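Long-range contacts in probable fatty acyl-CoA transferase Rv3272 (Mycobacterium tuberculosis, PDB 5YX6), which binds fatty acyl-CoAs of varying chain length, palmitoyl-CoA with the highest affinity, and probably acts as a family III CoA transferase in fatty acid metabolism: residues Tyr65-Asn70 and Asp378-Ala383; Phe103-Met108 and Arg129-Gly134; Ala151-Thr156 and Asp208-Leu213; Asp252-Ala257 and Glu305-Leu310; Pro268-Lys273 and Asn325-Cys330. One frame throughout, in Å; residues are numbered along the deposited sequence.

Contact 1. Residues Tyr65-Asn70 and Asp378-Ala383; sequences YFLPNN and DPPPTA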
# COMPACT_ATOMS: atom_id res chain seq x y z
N TYR A 65 12.48 14.27 -1.18
CA TYR A 65 11.46 13.65 -2.02
C TYR A 65 12.05 13.10 -3.32
O TYR A 65 11.64 12.03 -3.78
CB TYR A 65 10.33 14.65 -2.31
CG TYR A 65 9.63 15.10 -1.05
CD1 TYR A 65 8.70 14.27 -0.42
CD2 TYR A 65 9.90 16.34 -0.48
CE1 TYR A 65 8.06 14.67 0.75
CE2 TYR A 65 9.27 16.75 0.69
CZ TYR A 65 8.35 15.92 1.30
OH TYR A 65 7.72 16.34 2.46
N PHE A 66 13.01 13.81 -3.90
CA PHE A 66 13.56 13.38 -5.18
C PHE A 66 14.54 12.20 -5.09
O PHE A 66 14.42 11.22 -5.82
CB PHE A 66 14.27 14.55 -5.87
CG PHE A 66 14.84 14.20 -7.21
CD1 PHE A 66 14.02 14.15 -8.33
CD2 PHE A 66 16.18 13.86 -7.35
CE1 PHE A 66 14.53 13.81 -9.57
CE2 PHE A 66 16.70 13.51 -8.58
CZ PHE A 66 15.87 13.49 -9.70
N LEU A 67 15.52 12.30 -4.20
CA LEU A 67 16.62 11.35 -4.18
C LEU A 67 16.25 9.86 -3.98
O LEU A 67 16.79 9.00 -4.69
CB LEU A 67 17.64 11.76 -3.11
CG LEU A 67 18.89 10.88 -3.06
CD1 LEU A 67 20.11 11.72 -3.44
CD2 LEU A 67 19.08 10.25 -1.71
N PRO A 68 15.36 9.55 -3.03
CA PRO A 68 15.14 8.11 -2.79
C PRO A 68 14.48 7.34 -3.93
O PRO A 68 14.68 6.13 -4.02
CB PRO A 68 14.23 8.09 -1.55
CG PRO A 68 14.36 9.43 -0.94
CD PRO A 68 14.61 10.38 -2.06
N ASN A 69 13.72 8.01 -4.80
CA ASN A 69 12.96 7.29 -5.82
C ASN A 69 13.45 7.48 -7.26
O ASN A 69 12.73 7.17 -8.21
CB ASN A 69 11.48 7.66 -5.74
CG ASN A 69 10.82 7.22 -4.45
OD1 ASN A 69 11.16 6.19 -3.87
ND2 ASN A 69 9.84 7.99 -4.00
N ASN A 70 14.67 8.00 -7.44
CA ASN A 70 15.19 8.21 -8.79
C ASN A 70 16.63 7.75 -8.95
O ASN A 70 17.34 8.20 -9.85
CB ASN A 70 15.07 9.68 -9.17
CG ASN A 70 13.64 10.14 -9.20
OD1 ASN A 70 12.91 9.87 -10.14
ND2 ASN A 70 13.21 10.76 -8.12
N ASP A 378 23.74 3.10 -7.78
CA ASP A 378 23.87 4.36 -8.51
C ASP A 378 23.08 5.50 -7.89
O ASP A 378 22.00 5.30 -7.35
CB ASP A 378 23.42 4.22 -9.98
CG ASP A 378 24.10 3.07 -10.70
OD1 ASP A 378 25.15 2.57 -10.21
OD2 ASP A 378 23.59 2.66 -11.76
N PRO A 379 23.64 6.72 -7.96
CA PRO A 379 22.95 7.93 -7.53
C PRO A 379 21.89 8.33 -8.55
O PRO A 379 21.85 7.78 -9.66
CB PRO A 379 24.07 8.96 -7.49
CG PRO A 379 24.99 8.52 -8.58
CD PRO A 379 24.96 7.02 -8.54
N PRO A 380 21.02 9.27 -8.19
CA PRO A 380 20.11 9.84 -9.18
C PRO A 380 20.89 10.55 -10.29
O PRO A 380 22.01 11.00 -10.04
CB PRO A 380 19.27 10.83 -8.38
CG PRO A 380 20.09 11.11 -7.16
CD PRO A 380 20.80 9.85 -6.85
N PRO A 381 20.30 10.64 -11.49
CA PRO A 381 20.90 11.41 -12.59
C PRO A 381 20.82 12.92 -12.33
O PRO A 381 19.87 13.37 -11.69
CB PRO A 381 20.03 11.04 -13.79
CG PRO A 381 18.68 10.77 -13.18
CD PRO A 381 18.98 10.09 -11.86
N THR A 382 21.77 13.68 -12.85
CA THR A 382 21.63 15.13 -12.88
C THR A 382 20.58 15.47 -13.94
O THR A 382 20.33 14.68 -14.84
CB THR A 382 22.97 15.84 -13.19
OG1 THR A 382 23.49 15.39 -14.45
CG2 THR A 382 23.99 15.54 -12.09
N ALA A 383 19.95 16.63 -13.81
CA ALA A 383 18.90 17.02 -14.74
C ALA A 383 19.42 17.10 -16.18
O ALA A 383 20.31 17.89 -16.48
CB ALA A 383 18.30 18.34 -14.31
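The ring of Phe-66 is met obliquely by Pro-380, whose CB lies 3.7 Å from Phe-66 CE2, while Pro-381 O sits at its edge, near the ring plane. One face carries the amide of Asn-70, with ND2 3.5 Å above the plane of the Phe-66 ring and displaced toward the rim. That amide is fixed from within its own loop: Asn-70 ND2 donates to Phe-66 O at 2.6 Å, in the carbonyl plane and onto a lone pair. OD1 of Asn-70 in turn accepts from Lys-40 and Lys-73, so both ends of the amide are engaged. Leu-67 CG lies opposite its backbone N (chi1 -176°), which brings CD1 to 3.8 Å from Pro-380 CG. Asn-70 O completes the fit, meeting Pro-380 CA at 3.3 Å in a CA-H...O contact and the ring atom Pro-381 CD at 3.2 Å. Pro-379, Pro-380 and Pro-381 have polyproline II-like angles and bring the C-terminal tail against the loop preceding strand 74-77, one of the two outermost strands of the Rossmann sheet. Because Pro-380 and Pro-381 have no N-H to offer, the junction across these segments depends on apolar contact and polarised C-H groups.

Contact 2. Residues Phe103-Met108 and Arg129-Gly134; sequences FRPGTM and RLTAYG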
# COMPACT_ATOMS: atom_id res chain seq x y z
N PHE A 103 0.33 12.97 -15.54
CA PHE A 103 -0.30 14.28 -15.65
C PHE A 103 -1.78 14.10 -15.40
O PHE A 103 -2.28 12.98 -15.36
CB PHE A 103 -0.07 14.90 -17.03
CG PHE A 103 1.38 15.12 -17.37
CD1 PHE A 103 2.19 15.87 -16.54
CD2 PHE A 103 1.92 14.57 -18.52
CE1 PHE A 103 3.52 16.07 -16.85
CE2 PHE A 103 3.25 14.76 -18.84
CZ PHE A 103 4.05 15.52 -17.99
N ARG A 104 -2.49 15.21 -15.18
CA ARG A 104 -3.94 15.13 -15.04
C ARG A 104 -4.51 14.74 -16.40
O ARG A 104 -3.90 15.05 -17.43
CB ARG A 104 -4.52 16.46 -14.54
CG ARG A 104 -4.64 17.53 -15.62
CD ARG A 104 -5.12 18.84 -15.03
NE ARG A 104 -4.13 19.41 -14.12
CZ ARG A 104 -4.29 20.57 -13.48
NH1 ARG A 104 -5.41 21.26 -13.64
NH2 ARG A 104 -3.34 21.01 -12.67
N PRO A 105 -5.69 14.08 -16.41
CA PRO A 105 -6.35 13.61 -17.63
C PRO A 105 -6.39 14.63 -18.76
O PRO A 105 -6.64 15.80 -18.50
CB PRO A 105 -7.76 13.29 -17.15
CG PRO A 105 -7.57 12.86 -15.73
CD PRO A 105 -6.42 13.67 -15.19
N GLY A 106 -6.13 14.17 -19.98
CA GLY A 106 -6.21 15.01 -21.17
C GLY A 106 -4.92 15.69 -21.61
O GLY A 106 -4.78 16.09 -22.77
N THR A 107 -3.97 15.81 -20.68
CA THR A 107 -2.71 16.49 -20.94
C THR A 107 -1.91 15.89 -22.10
O THR A 107 -1.64 16.58 -23.09
CB THR A 107 -1.84 16.47 -19.69
OG1 THR A 107 -2.56 17.08 -18.61
CG2 THR A 107 -0.55 17.24 -19.93
N MET A 108 -1.55 14.61 -21.99
CA MET A 108 -0.71 13.94 -22.98
C MET A 108 -1.33 13.96 -24.35
O MET A 108 -0.63 14.00 -25.37
CB MET A 108 -0.44 12.49 -22.57
CG MET A 108 0.47 12.35 -21.39
SD MET A 108 2.21 12.83 -21.66
CE MET A 108 2.92 11.28 -22.23
N ARG A 129 -1.00 4.93 -17.10
CA ARG A 129 -1.46 6.22 -16.58
C ARG A 129 -1.79 6.19 -15.09
O ARG A 129 -2.59 5.37 -14.63
CB ARG A 129 -2.67 6.71 -17.37
CG ARG A 129 -2.57 6.38 -18.85
CD ARG A 129 -3.62 7.07 -19.68
NE ARG A 129 -3.37 8.50 -19.81
CZ ARG A 129 -3.97 9.28 -20.70
NH1 ARG A 129 -3.68 10.57 -20.76
NH2 ARG A 129 -4.86 8.76 -21.53
N LEU A 130 -1.17 7.09 -14.33
CA LEU A 130 -1.46 7.26 -12.91
C LEU A 130 -2.16 8.60 -12.67
O LEU A 130 -1.61 9.64 -13.00
CB LEU A 130 -0.18 7.15 -12.09
CG LEU A 130 -0.32 7.36 -10.58
CD1 LEU A 130 -1.26 6.36 -9.98
CD2 LEU A 130 1.05 7.24 -9.92
N THR A 131 -3.37 8.57 -12.13
CA THR A 131 -4.06 9.83 -11.81
C THR A 131 -4.47 9.86 -10.34
O THR A 131 -4.36 8.86 -9.63
CB THR A 131 -5.32 10.04 -12.69
OG1 THR A 131 -6.32 9.08 -12.34
CG2 THR A 131 -4.97 9.93 -14.16
N ALA A 132 -4.95 11.02 -9.87
CA ALA A 132 -5.46 11.14 -8.51
C ALA A 132 -6.83 10.49 -8.34
O ALA A 132 -7.04 9.72 -7.41
CB ALA A 132 -5.52 12.60 -8.09
N TYR A 133 -7.74 10.80 -9.26
CA TYR A 133 -9.14 10.41 -9.08
C TYR A 133 -9.75 9.61 -10.24
O TYR A 133 -10.93 9.27 -10.19
CB TYR A 133 -9.99 11.65 -8.85
CG TYR A 133 -9.64 12.44 -7.61
CD1 TYR A 133 -10.01 11.99 -6.35
CD2 TYR A 133 -8.95 13.64 -7.70
CE1 TYR A 133 -9.69 12.72 -5.21
CE2 TYR A 133 -8.63 14.38 -6.57
CZ TYR A 133 -9.00 13.92 -5.34
OH TYR A 133 -8.67 14.66 -4.22
N GLY A 134 -8.97 9.32 -11.28
CA GLY A 134 -9.43 8.38 -12.29
C GLY A 134 -9.61 8.90 -13.70
O GLY A 134 -9.31 8.20 -14.67
O HOH W 1 -3.36 10.65 -17.24
O HOH W 2 -2.27 12.96 -19.51
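Met-108 and Arg-129 both grip water 2, which accepts from Met-108 N at 3.1 Å and from Arg-129 NH1 at 3.0 Å; a weak bond to Arg-104 O is its third link. The water lies at the guanidinium edge, in plane. Arg-129 reaches it with a chain bent at chi3 (72°), and its other nitrogens are taken by carboxylates, NE by Glu-101 and NH2 by Glu-109. A second bridge is looser: water 1 stands 3.2 Å from Phe-103 O and makes a weak bond with Arg-129 NE. Between Arg-104 and Thr-107 the chain makes a type II beta turn, with Gly-106 at positive phi and at the N-cap position of helix 107-110. Thr-107 OG1 donates to Arg-104 O at 2.7 Å and pins the turn. Direct contact is sparse, the one apolar approach of note being Pro-105 CD to Thr-131 CG2 at 4.1 Å. Thr-131 OG1 is occupied by an ST motif, accepting from Gly-134 N at 2.9 Å, where strand 126-131 ends. The contact lies at the C-terminal ends of neighbouring parallel strands, as active sites of Rossmann folds do, and the Leu-130 side chain is about 7 Å from that of Asp-175, the inferred nucleophile. Between the segments the polar links run through water, while direct salt bridges from Arg-129 to Glu-101 and Glu-109 would be expected to balance its charge and hold the guanidinium.

Contact 3. Residues Ala151-Thr156 and Asp208-Leu213; sequences AEAGMT and DVAVGL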
# COMPACT_ATOMS: atom_id res chain seq x y z
N ALA A 151 -8.23 11.75 2.58
CA ALA A 151 -9.38 12.26 3.31
C ALA A 151 -10.66 12.13 2.50
O ALA A 151 -11.72 11.86 3.04
CB ALA A 151 -9.15 13.72 3.71
N GLU A 152 -10.57 12.33 1.20
CA GLU A 152 -11.76 12.24 0.36
C GLU A 152 -12.21 10.77 0.24
O GLU A 152 -13.40 10.49 0.06
CB GLU A 152 -11.50 12.88 -1.01
CG GLU A 152 -12.75 13.00 -1.86
CD GLU A 152 -12.62 14.01 -3.00
OE1 GLU A 152 -11.55 14.65 -3.16
OE2 GLU A 152 -13.61 14.16 -3.75
N ALA A 153 -11.26 9.83 0.36
CA ALA A 153 -11.57 8.39 0.31
C ALA A 153 -11.97 7.79 1.67
O ALA A 153 -12.21 6.58 1.78
CB ALA A 153 -10.39 7.63 -0.25
N GLY A 154 -11.99 8.61 2.71
CA GLY A 154 -12.51 8.15 3.99
C GLY A 154 -11.52 7.78 5.08
O GLY A 154 -11.94 7.28 6.13
N MET A 155 -10.24 8.07 4.88
CA MET A 155 -9.21 7.55 5.78
C MET A 155 -9.10 8.27 7.13
O MET A 155 -8.26 7.89 7.95
CB MET A 155 -7.85 7.58 5.09
CG MET A 155 -7.74 6.53 4.00
SD MET A 155 -6.13 6.51 3.21
CE MET A 155 -6.18 4.88 2.45
N THR A 156 -9.96 9.25 7.38
CA THR A 156 -9.97 9.93 8.67
C THR A 156 -11.02 9.32 9.59
O THR A 156 -11.10 9.68 10.77
CB THR A 156 -10.25 11.48 8.53
OG1 THR A 156 -11.61 11.72 8.12
CG2 THR A 156 -9.30 12.15 7.54
N ASP A 208 -8.70 4.96 -6.15
CA ASP A 208 -9.07 3.55 -6.20
C ASP A 208 -8.19 2.72 -5.26
O ASP A 208 -8.68 1.81 -4.60
CB ASP A 208 -8.96 3.00 -7.63
CG ASP A 208 -10.00 3.61 -8.56
OD1 ASP A 208 -10.87 4.36 -8.06
OD2 ASP A 208 -9.96 3.34 -9.79
N VAL A 209 -6.91 3.07 -5.20
CA VAL A 209 -6.00 2.40 -4.28
C VAL A 209 -6.40 2.65 -2.83
O VAL A 209 -6.39 1.72 -2.02
CB VAL A 209 -4.56 2.86 -4.51
CG1 VAL A 209 -3.64 2.20 -3.49
CG2 VAL A 209 -4.12 2.51 -5.95
N ALA A 210 -6.75 3.89 -2.51
CA ALA A 210 -7.11 4.27 -1.15
C ALA A 210 -8.37 3.56 -0.70
O ALA A 210 -8.44 3.04 0.41
CB ALA A 210 -7.29 5.78 -1.04
N VAL A 211 -9.37 3.53 -1.59
CA VAL A 211 -10.60 2.78 -1.34
C VAL A 211 -10.24 1.32 -1.09
O VAL A 211 -10.72 0.71 -0.13
CB VAL A 211 -11.58 2.91 -2.54
CG1 VAL A 211 -12.62 1.81 -2.51
CG2 VAL A 211 -12.25 4.29 -2.55
N GLY A 212 -9.37 0.77 -1.93
CA GLY A 212 -8.92 -0.60 -1.78
C GLY A 212 -8.28 -0.90 -0.44
O GLY A 212 -8.52 -1.95 0.13
N LEU A 213 -7.47 0.02 0.06
CA LEU A 213 -6.83 -0.17 1.36
C LEU A 213 -7.83 -0.25 2.52
O LEU A 213 -7.53 -0.85 3.54
CB LEU A 213 -5.82 0.95 1.62
CG LEU A 213 -4.61 0.98 0.66
CD1 LEU A 213 -3.74 2.20 0.94
CD2 LEU A 213 -3.78 -0.31 0.76
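Ala-153 and Met-155, on either side of the glycine of a Schellman motif that closes helix 146-152, pack against Ala-210 of helix 206-213, the helix that directly follows the last strand of the Rossmann sheet. Gly-154, with phi 103°, turns the chain out of the helix, and its two neighbours both direct their side chains at the partner helix. The tight part is built on small groups. Ala-153 CB abuts Ala-210 CB at 3.7 Å and, consistent with such small groups, the CA atoms of Ala-153 and Val-211 are 5.9 Å apart. Met-155 extends the seam: beyond CG its chain is stretched out (chi2 -178°), which carries the methyl CE to 3.8 Å from Ala-210 CB and 3.9 Å from Leu-213 CD1. All five touching residues are buried, so the looser margin is a matter of spacing more than of solvent. There Ala-153 CB stands 4.5 Å from Val-211 CG2, and Val-211 also packs on Ile-363 of the second subunit. At the partly exposed margin of the loop, Thr-156 packs on Ala-332 of the second subunit. The surroundings tie the seam to the rest of the fold. Met-155 also rests on Leu-173 and Val-174 of helix 173-196, which bears the inferred nucleophile Asp-175, and Gln-214 NE2 hydrogen-bonds both Ala-153 O and Ala-210 O, linking the two backbones through one amide. The Met-155 methyl rests against the second of these carbonyls as well, its CE lying 3.6 Å from Ala-210 O.

Contact 4. Residues Asp252-Ala257 and Glu305-Leu310; sequences DAFRTA and ELELAL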
# COMPACT_ATOMS: atom_id res chain seq x y z
N ASP A 252 -5.42 -4.50 21.03
CA ASP A 252 -5.41 -3.06 21.21
C ASP A 252 -4.11 -2.61 21.85
O ASP A 252 -3.16 -3.38 21.97
CB ASP A 252 -6.61 -2.63 22.07
CG ASP A 252 -7.12 -1.24 21.72
OD1 ASP A 252 -6.31 -0.36 21.37
OD2 ASP A 252 -8.36 -1.02 21.79
N ALA A 253 -4.07 -1.34 22.24
CA ALA A 253 -2.99 -0.77 23.02
C ALA A 253 -3.48 -0.61 24.46
O ALA A 253 -4.62 -0.18 24.68
CB ALA A 253 -2.53 0.56 22.43
N PHE A 254 -2.63 -0.95 25.43
CA PHE A 254 -3.02 -0.92 26.84
C PHE A 254 -2.02 -0.19 27.73
O PHE A 254 -0.81 -0.29 27.53
CB PHE A 254 -3.21 -2.35 27.36
CG PHE A 254 -4.22 -3.16 26.58
CD1 PHE A 254 -5.57 -3.11 26.91
CD2 PHE A 254 -3.83 -3.98 25.53
CE1 PHE A 254 -6.50 -3.85 26.20
CE2 PHE A 254 -4.75 -4.72 24.82
CZ PHE A 254 -6.09 -4.66 25.15
N ARG A 255 -2.53 0.55 28.71
CA ARG A 255 -1.67 1.16 29.72
C ARG A 255 -0.94 0.12 30.54
O ARG A 255 -1.48 -0.93 30.88
CB ARG A 255 -2.46 2.06 30.66
CG ARG A 255 -2.88 3.39 30.04
CD ARG A 255 -3.59 4.28 31.05
NE ARG A 255 -2.70 4.67 32.15
CZ ARG A 255 -1.75 5.60 32.08
NH1 ARG A 255 -1.52 6.24 30.94
NH2 ARG A 255 -1.01 5.87 33.15
N THR A 256 0.32 0.41 30.84
CA THR A 256 1.09 -0.37 31.79
C THR A 256 1.64 0.56 32.85
O THR A 256 1.19 1.70 32.98
CB THR A 256 2.24 -1.11 31.11
OG1 THR A 256 3.27 -0.17 30.78
CG2 THR A 256 1.76 -1.78 29.85
N ALA A 257 2.62 0.10 33.61
CA ALA A 257 3.25 0.94 34.63
C ALA A 257 4.06 2.05 33.97
O ALA A 257 4.18 3.15 34.51
CB ALA A 257 4.15 0.10 35.54
N GLU A 305 -10.00 -4.38 33.23
CA GLU A 305 -9.44 -5.49 34.00
C GLU A 305 -7.99 -5.75 33.61
O GLU A 305 -7.14 -5.97 34.46
CB GLU A 305 -10.28 -6.74 33.83
CG GLU A 305 -11.71 -6.60 34.37
CD GLU A 305 -11.80 -6.51 35.90
OE1 GLU A 305 -10.80 -6.82 36.59
OE2 GLU A 305 -12.88 -6.13 36.41
N LEU A 306 -7.70 -5.69 32.30
CA LEU A 306 -6.35 -5.95 31.82
C LEU A 306 -5.37 -4.89 32.33
O LEU A 306 -4.28 -5.21 32.79
CB LEU A 306 -6.32 -6.01 30.29
CG LEU A 306 -7.10 -7.18 29.69
CD1 LEU A 306 -7.12 -7.13 28.16
CD2 LEU A 306 -6.55 -8.51 30.18
N GLU A 307 -5.78 -3.63 32.27
CA GLU A 307 -4.89 -2.56 32.67
C GLU A 307 -4.63 -2.56 34.19
O GLU A 307 -3.53 -2.24 34.63
CB GLU A 307 -5.42 -1.20 32.19
CG GLU A 307 -5.38 -1.08 30.65
CD GLU A 307 -5.72 0.32 30.13
OE1 GLU A 307 -6.58 1.01 30.72
OE2 GLU A 307 -5.11 0.73 29.11
N LEU A 308 -5.64 -2.94 34.98
CA LEU A 308 -5.40 -3.18 36.41
C LEU A 308 -4.27 -4.18 36.61
O LEU A 308 -3.37 -3.96 37.41
CB LEU A 308 -6.67 -3.67 37.11
CG LEU A 308 -7.72 -2.59 37.40
CD1 LEU A 308 -8.99 -3.19 37.97
CD2 LEU A 308 -7.17 -1.51 38.33
N ALA A 309 -4.28 -5.24 35.81
CA ALA A 309 -3.25 -6.28 35.92
C ALA A 309 -1.92 -5.86 35.32
O ALA A 309 -0.86 -6.17 35.87
CB ALA A 309 -3.74 -7.57 35.27
N LEU A 310 -1.96 -5.14 34.19
CA LEU A 310 -0.73 -4.74 33.50
C LEU A 310 0.06 -3.67 34.25
O LEU A 310 1.22 -3.40 33.93
CB LEU A 310 -1.05 -4.25 32.09
CG LEU A 310 -1.56 -5.36 31.17
CD1 LEU A 310 -2.20 -4.78 29.94
CD2 LEU A 310 -0.42 -6.30 30.82
O HOH W 3 -2.23 -0.41 33.51
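Glu-307 reaches from its helix to the backbone of Arg-255, and from CB to OE2 it lies along the strand. With CG beside its backbone N (chi1 -68°) and the rest of the chain extended, its CB starts 4.2 Å from Arg-255 O. CG passes 3.8 Å from Arg-255 N and also lies at the edge of the Phe-254 ring, near its plane. CD comes to 3.7 Å from Arg-255 CB. At the tip, OE2 accepts a short, nearly straight bond from Arg-255 N, 2.6 Å and 168° at the hydrogen, with the donor above the carboxylate plane. The guanidinium of Arg-255 does not share in this, its NE remaining 5.5 Å from Glu-307 OE1. Beside the polar arm the apolar residues close up: Leu-306 CD1 meets Phe-254 CE1 at 3.9 Å and Leu-310 CD1 meets Phe-254 CB at 3.7 Å. Water 3 bridges Glu-307 O and, weakly, Arg-255 O. Within the chain, strand 253-255 is one of two edge strands of its sheet, with Phe-254 paired to Ile-261. Helical segment 305-310 and strand 253-255, their short axes crossing at -54°, belong to a helix layer on the three-stranded antiparallel sheet of the CoA transferase small domain.

Contact 5. Residues Pro268-Lys273 and Asn325-Cys330; sequences PKHWQK and NGLMAC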
# COMPACT_ATOMS: atom_id res chain seq x y z
N PRO A 268 -8.63 -18.31 21.52
CA PRO A 268 -8.81 -19.00 22.81
C PRO A 268 -7.51 -19.45 23.49
O PRO A 268 -7.33 -19.16 24.67
CB PRO A 268 -9.68 -20.19 22.41
CG PRO A 268 -10.56 -19.64 21.35
CD PRO A 268 -9.71 -18.64 20.58
N LYS A 269 -6.63 -20.14 22.76
CA LYS A 269 -5.34 -20.55 23.32
C LYS A 269 -4.51 -19.35 23.76
O LYS A 269 -3.82 -19.41 24.78
CB LYS A 269 -4.55 -21.39 22.30
N HIS A 270 -4.56 -18.27 23.00
CA HIS A 270 -3.78 -17.07 23.33
C HIS A 270 -4.39 -16.30 24.49
O HIS A 270 -3.68 -15.86 25.40
CB HIS A 270 -3.69 -16.17 22.11
CG HIS A 270 -2.90 -16.76 20.99
ND1 HIS A 270 -2.85 -16.20 19.73
CD2 HIS A 270 -2.11 -17.86 20.94
CE1 HIS A 270 -2.07 -16.93 18.95
NE2 HIS A 270 -1.61 -17.95 19.66
N TRP A 271 -5.70 -16.14 24.46
CA TRP A 271 -6.44 -15.49 25.52
C TRP A 271 -6.20 -16.15 26.89
O TRP A 271 -5.89 -15.47 27.87
CB TRP A 271 -7.93 -15.48 25.18
CG TRP A 271 -8.81 -15.22 26.36
CD1 TRP A 271 -9.67 -16.10 26.96
CD2 TRP A 271 -8.95 -13.98 27.06
NE1 TRP A 271 -10.31 -15.49 28.00
CE2 TRP A 271 -9.90 -14.18 28.09
CE3 TRP A 271 -8.36 -12.71 26.93
CZ2 TRP A 271 -10.27 -13.18 28.98
CZ3 TRP A 271 -8.74 -11.71 27.82
CH2 TRP A 271 -9.68 -11.95 28.83
N GLN A 272 -6.32 -17.48 26.94
CA GLN A 272 -6.12 -18.20 28.19
C GLN A 272 -4.69 -17.99 28.66
O GLN A 272 -4.44 -17.58 29.79
CB GLN A 272 -6.43 -19.70 28.02
CG GLN A 272 -7.92 -19.97 27.78
CD GLN A 272 -8.20 -21.34 27.17
OE1 GLN A 272 -7.34 -22.22 27.12
NE2 GLN A 272 -9.43 -21.52 26.68
N LYS A 273 -3.77 -18.20 27.73
CA LYS A 273 -2.35 -17.97 27.99
C LYS A 273 -2.13 -16.58 28.61
O LYS A 273 -1.45 -16.44 29.63
CB LYS A 273 -1.60 -18.11 26.67
CG LYS A 273 -0.40 -19.02 26.64
CD LYS A 273 0.13 -19.02 25.20
CE LYS A 273 1.25 -20.00 24.99
NZ LYS A 273 1.64 -20.03 23.55
N ASN A 325 6.50 -16.34 25.44
CA ASN A 325 5.45 -17.34 25.51
C ASN A 325 4.57 -17.36 24.27
O ASN A 325 3.46 -17.88 24.29
CB ASN A 325 4.58 -17.09 26.74
CG ASN A 325 5.26 -17.53 28.03
OD1 ASN A 325 6.10 -16.82 28.59
ND2 ASN A 325 4.89 -18.71 28.50
N GLY A 326 5.08 -16.80 23.18
CA GLY A 326 4.42 -16.91 21.90
C GLY A 326 3.14 -16.12 21.76
O GLY A 326 2.21 -16.56 21.10
N LEU A 327 3.09 -14.95 22.39
CA LEU A 327 1.95 -14.07 22.20
C LEU A 327 2.35 -12.86 21.36
O LEU A 327 3.50 -12.42 21.39
CB LEU A 327 1.36 -13.62 23.54
CG LEU A 327 0.79 -14.73 24.42
CD1 LEU A 327 0.18 -14.11 25.67
CD2 LEU A 327 -0.24 -15.56 23.67
N MET A 328 1.40 -12.32 20.61
CA MET A 328 1.68 -11.15 19.79
C MET A 328 1.60 -9.86 20.63
O MET A 328 0.52 -9.45 21.07
CB MET A 328 0.72 -11.09 18.60
CG MET A 328 0.88 -12.25 17.63
SD MET A 328 -0.26 -12.26 16.23
CE MET A 328 -1.84 -12.05 17.04
N ALA A 329 2.75 -9.24 20.83
CA ALA A 329 2.83 -8.02 21.62
C ALA A 329 4.06 -7.23 21.23
O ALA A 329 5.09 -7.81 20.86
CB ALA A 329 2.86 -8.35 23.12
N CYS A 330 3.97 -5.90 21.31
CA CYS A 330 5.10 -5.03 21.01
C CYS A 330 4.92 -3.65 21.63
O CYS A 330 3.82 -3.30 22.06
CB CYS A 330 5.28 -4.88 19.50
SG CYS A 330 3.90 -3.98 18.74
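Polar contact comes down to one hydrogen bond across the segments, from Lys-273 NZ to Asn-325 O at 2.9 Å. The ammonium lies tilted 27° from the carbonyl plane. Beyond CG the lysine is fully extended (chi4 175°), which spans the gap from helix 268-277 and lays CE 3.1 Å from the same Asn-325 O. Apolar contact centres on one methyl, Leu-327 CD2, which fits between two helix residues a turn apart: it is 3.8 Å from Lys-273 CD and 3.8 Å from His-270 CB. The same CD2 stands 4.0 Å from His-270 CG, approaching the imidazole obliquely, and the leucine and histidine side chains run past each other in opposite directions. Deeper in, Leu-327 also packs on Leu-274 and Leu-277 of helix 268-277 and on Leu-322. The backbone supplies the third element. Gly-326, at positive phi, is the C-prime residue of a Schellman motif ending helix 315-324, with Leu-327 N bonded to Leu-322 O and Gly-326 N to Gln-323 O, and from there the chain enters strand 328-331. The contact therefore joins the first helix after strand 260-264 to a helix-to-strand turn of the small domain. Chemically, the lysine sets a positive charge beside a carbonyl just past a helix C-terminus, where it would be expected to offset the negative end of the helix dipole, while its methylene stem packs on the leucine methyl.

Contact 1 closes the longest loop of the five and encloses the other four. Within it contacts 2 and 3 follow in series, and contacts 4 and 5 come after them with alternating segments. Contacts 2 and 3 belong to the Rossmann part, their centres 18 Å apart, and they touch through a probable hydrogen bond between Tyr-133 and Glu-152. Contacts 4 and 5, with centres 15 Å apart, each include an outermost strand of the same three-stranded antiparallel sheet of the small domain. Contact 1 lies about 46 Å from contact 4, centre to centre. Thus both chain ends stay with the large domain, while the small one is inserted between. All five contacts have residues within reach of the second subunit of the homodimer.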